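PDB 5EDL: putative HMP/thiamine permease protein YkoE from Bacillus subtilis, which is the membrane-embedded S component of a vitamin transporter, binds thiamine, and probably moves it or related hydroxymethylpyrimidine compounds across the membrane. Local coordinates for residues L114-A117 with G118-S121; L151-G154 with A155-G159; K182-K185 with K186-R190. All blocks are in the same frame, centred on the assembly; numbering follows the deposited sequence.

Interaction 1: residues L114-A117 with G118-S121; sequences LMLA and GMGS
Gly118 begins the second half of this helical stretch by giving its N-H to the carbonyl of Leu114, the N-O distance being 3.0 Å and the bond almost straight at 170°. With no side chain, it avoids a beta carbon that would come tight against the carbonyl oxygen of Met115. Its carbonyl accepts a bond from the hydroxyl of Ser122.

Met119 follows, its N 2.9 Å from Met115 O. Its side chain starts with CG beside the backbone N (chi1 -68°), which lays CG over the preceding turn, 3.4 Å from Met115 O. The chain then bends at its last torsion, and the sulfur passes obliquely across the end of Leu116, with SD 4.2 Å from Leu116 CD1. This loose apolar touch is the one place where side chains of the two halves meet.

Gly120 N donates to Leu116 O at 2.8 Å, a short bond that is more bent than its neighbours, with 143° at the hydrogen. Like Gly118 it is buried, and a beta carbon would press on Ala117 O.

Ser121 closes the stretch through its N, 3.2 Å from Ala117 O. Its hydroxyl OG bonds instead to the backbone carbonyl of Gln93 on helix 85-103, a helix that also receives Leu114, Ala117 and Leu116, whereas Met115 and Met119 reach helix 140-170. The four successive backbone i to i+4 bonds define a regular alpha helix, here part of helix 111-132, predicted to span the membrane, in the S-component bundle, with Ala117, Gly118, Gly120 and Ser121 buried.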
loop_
_atom_site.group_PDB
_atom_site.type_symbol
_atom_site.label_atom_id
_atom_site.label_comp_id
_atom_site.label_asym_id
_atom_site.label_seq_id
_atom_site.Cartn_x
_atom_site.Cartn_y
_atom_site.Cartn_z
ATOM N N LEU A 114 -3.033 9.696 2.588
ATOM C CA LEU A 114 -2.299 8.537 2.079
ATOM C C LEU A 114 -1.426 7.932 3.187
ATOM O O LEU A 114 -1.350 6.708 3.341
ATOM C CB LEU A 114 -1.436 8.925 0.872
ATOM C CG LEU A 114 -2.172 9.557 -0.322
ATOM C CD1 LEU A 114 -1.211 9.748 -1.490
ATOM C CD2 LEU A 114 -3.369 8.715 -0.744
ATOM N N MET A 115 -0.779 8.795 3.961
ATOM C CA MET A 115 0.083 8.331 5.045
ATOM C C MET A 115 -0.728 7.635 6.138
ATOM O O MET A 115 -0.332 6.565 6.608
ATOM C CB MET A 115 0.896 9.485 5.624
ATOM C CG MET A 115 2.018 9.965 4.701
ATOM S SD MET A 115 3.008 11.242 5.504
ATOM C CE MET A 115 4.372 11.389 4.357
ATOM N N LEU A 116 -1.868 8.222 6.510
ATOM C CA LEU A 116 -2.806 7.582 7.427
ATOM C C LEU A 116 -3.257 6.208 6.934
ATOM O O LEU A 116 -3.432 5.290 7.714
ATOM C CB LEU A 116 -4.039 8.457 7.625
ATOM C CG LEU A 116 -4.488 8.845 9.024
ATOM C CD1 LEU A 116 -3.320 9.010 9.988
ATOM C CD2 LEU A 116 -5.310 10.132 8.933
ATOM N N ALA A 117 -3.501 6.104 5.639
ATOM C CA ALA A 117 -3.929 4.848 5.044
ATOM C C ALA A 117 -2.832 3.785 5.230
ATOM O O ALA A 117 -3.115 2.659 5.642
ATOM C CB ALA A 117 -4.259 5.054 3.562
ATOM N N GLY A 118 -1.589 4.165 4.928
ATOM C CA GLY A 118 -0.428 3.338 5.218
ATOM C C GLY A 118 -0.402 2.895 6.676
ATOM O O GLY A 118 -0.217 1.709 6.968
ATOM N N MET A 119 -0.609 3.845 7.588
ATOM C CA MET A 119 -0.620 3.556 9.025
ATOM C C MET A 119 -1.782 2.649 9.435
ATOM O O MET A 119 -1.665 1.874 10.391
ATOM C CB MET A 119 -0.668 4.862 9.819
ATOM C CG MET A 119 0.623 5.670 9.695
ATOM S SD MET A 119 0.512 7.387 10.257
ATOM C CE MET A 119 -0.011 7.133 11.948
ATOM N N GLY A 120 -2.899 2.750 8.716
ATOM C CA GLY A 120 -4.027 1.861 8.940
ATOM C C GLY A 120 -3.614 0.419 8.684
ATOM O O GLY A 120 -3.958 -0.486 9.446
ATOM N N SER A 121 -2.856 0.204 7.615
ATOM C CA SER A 121 -2.356 -1.131 7.320
ATOM C C SER A 121 -1.356 -1.569 8.396
ATOM O O SER A 121 -1.340 -2.725 8.785
ATOM C CB SER A 121 -1.697 -1.189 5.937
ATOM O OG SER A 121 -2.650 -0.992 4.904
#

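Interaction 2: residues L151-G154 with A155-G159; sequences LISG and ALLAG
A pi-type turn widens helix 140-170, most of which is predicted to span the membrane, where Gly154 meets Ala158 and Gly159. Gly154 O accepts its stronger bond from Gly159 N, five residues on, at 3.1 Å and 165° at the hydrogen; the bond from Ala158 N, the usual i+4 donor, is weak at 3.3 Å. One carbonyl thus receives two N-H groups, and the methyl of Ala158 sits close by, its CB 3.2 Å from Gly154 O. The turn leaves little room at its end: a beta carbon on Gly159 would clash with Ala155 O.

Before this point the i to i+4 pattern holds. Ala155 N, Leu156 N and Leu157 N donate in turn to the carbonyls of Leu151, Ile152 and Ser153, the last pair being the shortest, with Leu157 N 2.7 Å from Ser153 O. Ile152 and Leu156 run side by side in the same direction: the branch methyl CG2 of Ile152, anti to the backbone N, lies 3.7 Å from Leu156 CD1, while CG of Leu156 rests against the Ile152 carbonyl. Both residues are exposed at the protein surface in this stretch.

On another side of the helix, Ser153 turns OG anti to its backbone N (chi1 178°), which carries the hydroxyl alongside the Leu157 side chain, OG lying 3.5 Å from Leu157 CD1. This is a van der Waals contact, not a polar one; the buried hydroxyl is satisfied by the carbonyl of Pro42 and the N-H of Gly45.

Toward helix 111-132 the packing passes to Leu151, which touches Met119, Ser122 and Val123, and to Ala155, which meets Met115, so this helix lies directly beside its predecessor in the bundle.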
loop_
_atom_site.group_PDB
_atom_site.type_symbol
_atom_site.label_atom_id
_atom_site.label_comp_id
_atom_site.label_asym_id
_atom_site.label_seq_id
_atom_site.Cartn_x
_atom_site.Cartn_y
_atom_site.Cartn_z
ATOM N N LEU A 151 4.574 1.988 12.003
ATOM C CA LEU A 151 3.719 3.128 11.684
ATOM C C LEU A 151 4.461 4.126 10.784
ATOM O O LEU A 151 3.917 4.612 9.790
ATOM C CB LEU A 151 3.231 3.809 12.962
ATOM C CG LEU A 151 2.107 3.094 13.727
ATOM C CD1 LEU A 151 1.973 3.635 15.138
ATOM C CD2 LEU A 151 0.788 3.228 12.980
ATOM N N ILE A 152 5.714 4.412 11.117
ATOM C CA ILE A 152 6.500 5.340 10.314
ATOM C C ILE A 152 6.743 4.789 8.910
ATOM O O ILE A 152 6.643 5.516 7.912
ATOM C CB ILE A 152 7.841 5.659 10.992
ATOM C CG1 ILE A 152 7.585 6.391 12.317
ATOM C CG2 ILE A 152 8.720 6.490 10.068
ATOM C CD1 ILE A 152 8.802 6.594 13.137
ATOM N N SER A 153 7.051 3.499 8.846
ATOM C CA SER A 153 7.325 2.826 7.584
ATOM C C SER A 153 6.072 2.793 6.699
ATOM O O SER A 153 6.158 2.966 5.486
ATOM C CB SER A 153 7.845 1.393 7.828
ATOM O OG SER A 153 8.066 0.707 6.601
ATOM N N GLY A 154 4.914 2.562 7.315
ATOM C CA GLY A 154 3.651 2.638 6.604
ATOM C C GLY A 154 3.411 4.046 6.054
ATOM O O GLY A 154 2.995 4.214 4.913
ATOM N N ALA A 155 3.684 5.062 6.863
ATOM C CA ALA A 155 3.487 6.447 6.423
ATOM C C ALA A 155 4.424 6.765 5.245
ATOM O O ALA A 155 4.002 7.377 4.259
ATOM C CB ALA A 155 3.721 7.417 7.579
ATOM N N LEU A 156 5.673 6.302 5.331
ATOM C CA LEU A 156 6.694 6.694 4.366
ATOM C C LEU A 156 6.810 5.780 3.133
ATOM O O LEU A 156 6.863 6.274 2.010
ATOM C CB LEU A 156 8.055 6.790 5.052
ATOM C CG LEU A 156 8.159 7.854 6.145
ATOM C CD1 LEU A 156 9.555 7.860 6.775
ATOM C CD2 LEU A 156 7.789 9.228 5.627
ATOM N N LEU A 157 6.861 4.464 3.342
ATOM C CA LEU A 157 7.080 3.520 2.244
ATOM C C LEU A 157 5.798 3.123 1.527
ATOM O O LEU A 157 5.846 2.606 0.421
ATOM C CB LEU A 157 7.781 2.253 2.748
ATOM C CG LEU A 157 9.190 2.455 3.312
ATOM C CD1 LEU A 157 9.849 1.100 3.598
ATOM C CD2 LEU A 157 10.027 3.301 2.365
ATOM N N ALA A 158 4.654 3.343 2.161
ATOM C CA ALA A 158 3.387 3.130 1.478
ATOM C C ALA A 158 2.778 4.471 1.067
ATOM O O ALA A 158 2.570 4.715 -0.122
ATOM C CB ALA A 158 2.427 2.342 2.341
ATOM N N GLY A 159 2.525 5.346 2.037
ATOM C CA GLY A 159 1.877 6.621 1.762
ATOM C C GLY A 159 2.684 7.549 0.855
ATOM O O GLY A 159 2.248 7.891 -0.245
#

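Interaction 3: residues K182-K185 with K186-R190; sequences KELK and KKRKR
The guanidinium group of Arg188 has the isobutyl end of Leu184 laid over one face, with Leu184 CD2 3.7 Å above the plane and over its centre. The other methyl touches the arginine chain, Leu184 CD1 being 3.7 Å from Arg188 NE. This is an i to i+4 pairing on one side of a regular alpha helix, the surface helix 179-192 near the C-terminus.

Arg188 holds CG beside its own N and runs extended to NE back along the helix, which lays the guanidinium across the leucine methyls; Leu184, with CG anti to the backbone N (chi1 176°), meets it from the preceding turn. Tyr171, in the preceding loop, touches both side chains. An alanine at Leu184 would strip these methyls from the guanidinium face and would probably leave the arginine end freer to turn.

Glu183 and Lys187 form a second i to i+4 pair, lying side by side and pointing the same way. What touches is the carboxylate and the aliphatic part of the lysine: Glu183 OE2 is 3.2 Å from Lys187 CE. The bend at the last lysine torsion (chi4 -73°) leaves NZ 4.3 Å from Glu183 OE2, beyond a salt bridge, although the opposite charges probably still attract. The firmer charge partner of the carboxylate is Arg59, which forms a salt bridge with Glu183 OE1.

With so many lysines and arginines on one short helix, the positive charge is likely to be considerable, and Glu183, already paired with Arg59, can probably offset only part of it. Beneath the side chains the backbone keeps regular i to i+4 bonds, the straightest running from Lys186 N to Lys182 O, 3.0 Å long.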
loop_
_atom_site.group_PDB
_atom_site.type_symbol
_atom_site.label_atom_id
_atom_site.label_comp_id
_atom_site.label_asym_id
_atom_site.label_seq_id
_atom_site.Cartn_x
_atom_site.Cartn_y
_atom_site.Cartn_z
ATOM N N LYS A 182 -6.633 12.545 -14.772
ATOM C CA LYS A 182 -7.532 13.683 -14.934
ATOM C C LYS A 182 -7.079 14.864 -14.078
ATOM O O LYS A 182 -7.153 16.018 -14.513
ATOM C CB LYS A 182 -8.966 13.296 -14.572
ATOM C CG LYS A 182 -9.604 12.294 -15.528
ATOM C CD LYS A 182 -11.097 12.147 -15.246
ATOM C CE LYS A 182 -11.772 11.190 -16.223
ATOM N NZ LYS A 182 -11.448 9.761 -15.930
ATOM N N GLU A 183 -6.614 14.568 -12.862
ATOM C CA GLU A 183 -6.110 15.605 -11.971
ATOM C C GLU A 183 -4.902 16.307 -12.585
ATOM O O GLU A 183 -4.826 17.529 -12.581
ATOM C CB GLU A 183 -5.737 15.033 -10.598
ATOM C CG GLU A 183 -5.081 16.068 -9.682
ATOM C CD GLU A 183 -4.578 15.489 -8.359
ATOM O OE1 GLU A 183 -4.900 14.326 -8.044
ATOM O OE2 GLU A 183 -3.858 16.204 -7.626
ATOM N N LEU A 184 -3.962 15.527 -13.105
ATOM C CA LEU A 184 -2.787 16.091 -13.762
ATOM C C LEU A 184 -3.198 16.959 -14.954
ATOM O O LEU A 184 -2.633 18.021 -15.173
ATOM C CB LEU A 184 -1.837 14.989 -14.223
ATOM C CG LEU A 184 -0.600 15.429 -15.006
ATOM C CD1 LEU A 184 0.207 16.442 -14.208
ATOM C CD2 LEU A 184 0.259 14.223 -15.370
ATOM N N LYS A 185 -4.196 16.504 -15.702
ATOM C CA LYS A 185 -4.711 17.273 -16.843
ATOM C C LYS A 185 -5.249 18.638 -16.411
ATOM O O LYS A 185 -4.899 19.667 -16.990
ATOM C CB LYS A 185 -5.801 16.485 -17.565
ATOM C CG LYS A 185 -5.274 15.536 -18.626
ATOM C CD LYS A 185 -6.422 14.887 -19.393
ATOM C CE LYS A 185 -7.441 15.924 -19.835
ATOM N NZ LYS A 185 -8.682 15.292 -20.369
ATOM N N LYS A 186 -6.099 18.635 -15.394
ATOM C CA LYS A 186 -6.620 19.859 -14.805
ATOM C C LYS A 186 -5.491 20.795 -14.373
ATOM O O LYS A 186 -5.492 21.972 -14.722
ATOM C CB LYS A 186 -7.528 19.528 -13.616
ATOM C CG LYS A 186 -8.042 20.728 -12.835
ATOM C CD LYS A 186 -8.712 20.267 -11.541
ATOM C CE LYS A 186 -9.196 21.433 -10.688
ATOM N NZ LYS A 186 -9.697 20.971 -9.357
ATOM N N LYS A 187 -4.523 20.274 -13.623
ATOM C CA LYS A 187 -3.416 21.105 -13.153
ATOM C C LYS A 187 -2.597 21.693 -14.304
ATOM O O LYS A 187 -2.184 22.849 -14.249
ATOM C CB LYS A 187 -2.509 20.315 -12.212
ATOM C CG LYS A 187 -3.063 20.219 -10.796
ATOM C CD LYS A 187 -2.218 19.299 -9.937
ATOM C CE LYS A 187 -2.823 19.118 -8.561
ATOM N NZ LYS A 187 -2.663 20.343 -7.736
ATOM N N ARG A 188 -2.379 20.900 -15.345
ATOM C CA ARG A 188 -1.646 21.362 -16.508
ATOM C C ARG A 188 -2.411 22.435 -17.292
ATOM O O ARG A 188 -1.812 23.372 -17.802
ATOM C CB ARG A 188 -1.307 20.178 -17.411
ATOM C CG ARG A 188 -0.187 19.341 -16.863
ATOM C CD ARG A 188 0.202 18.230 -17.806
ATOM N NE ARG A 188 1.484 17.651 -17.409
ATOM C CZ ARG A 188 1.934 16.472 -17.828
ATOM N NH1 ARG A 188 1.201 15.736 -18.655
ATOM N NH2 ARG A 188 3.114 16.029 -17.412
ATOM N N LYS A 189 -3.727 22.303 -17.391
ATOM C CA LYS A 189 -4.523 23.339 -18.043
ATOM C C LYS A 189 -4.442 24.641 -17.255
ATOM O O LYS A 189 -4.310 25.725 -17.836
ATOM C CB LYS A 189 -5.984 22.914 -18.194
ATOM C CG LYS A 189 -6.867 24.016 -18.805
ATOM C CD LYS A 189 -8.265 23.515 -19.098
ATOM C CE LYS A 189 -9.127 24.591 -19.743
ATOM N NZ LYS A 189 -8.535 25.096 -21.013
ATOM N N ARG A 190 -4.517 24.532 -15.934
ATOM C CA ARG A 190 -4.391 25.696 -15.070
ATOM C C ARG A 190 -3.055 26.396 -15.312
ATOM O O ARG A 190 -3.003 27.611 -15.475
ATOM C CB ARG A 190 -4.515 25.298 -13.599
ATOM C CG ARG A 190 -4.458 26.472 -12.633
ATOM C CD ARG A 190 -3.934 26.032 -11.275
ATOM N NE ARG A 190 -4.648 24.867 -10.755
ATOM C CZ ARG A 190 -4.161 24.044 -9.830
ATOM N NH1 ARG A 190 -2.952 24.257 -9.327
ATOM N NH2 ARG A 190 -4.878 23.010 -9.409
#

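Overall arrangement
Interactions 1 and 2 belong to adjoining helices, 111-132 and 140-170, and their centres are about 7 Å apart. They touch directly: Met115 CG lies 3.3 Å from Ala155 O, and Met119 CG lies 3.5 Å from Leu151 O, so the two methionines of the first bridge onto the backbone of the second. Neither interaction reaches the thiamine; the side chains of Ser121 and Ser153 are about 8 and 10 Å from it. Interaction 1 also approaches a bound lipid, about 5 Å from Gly120. Interaction 3 stands apart on helix 179-192, its centre about 26 Å from that of interaction 1 and about 27 Å from that of interaction 2, touching neither.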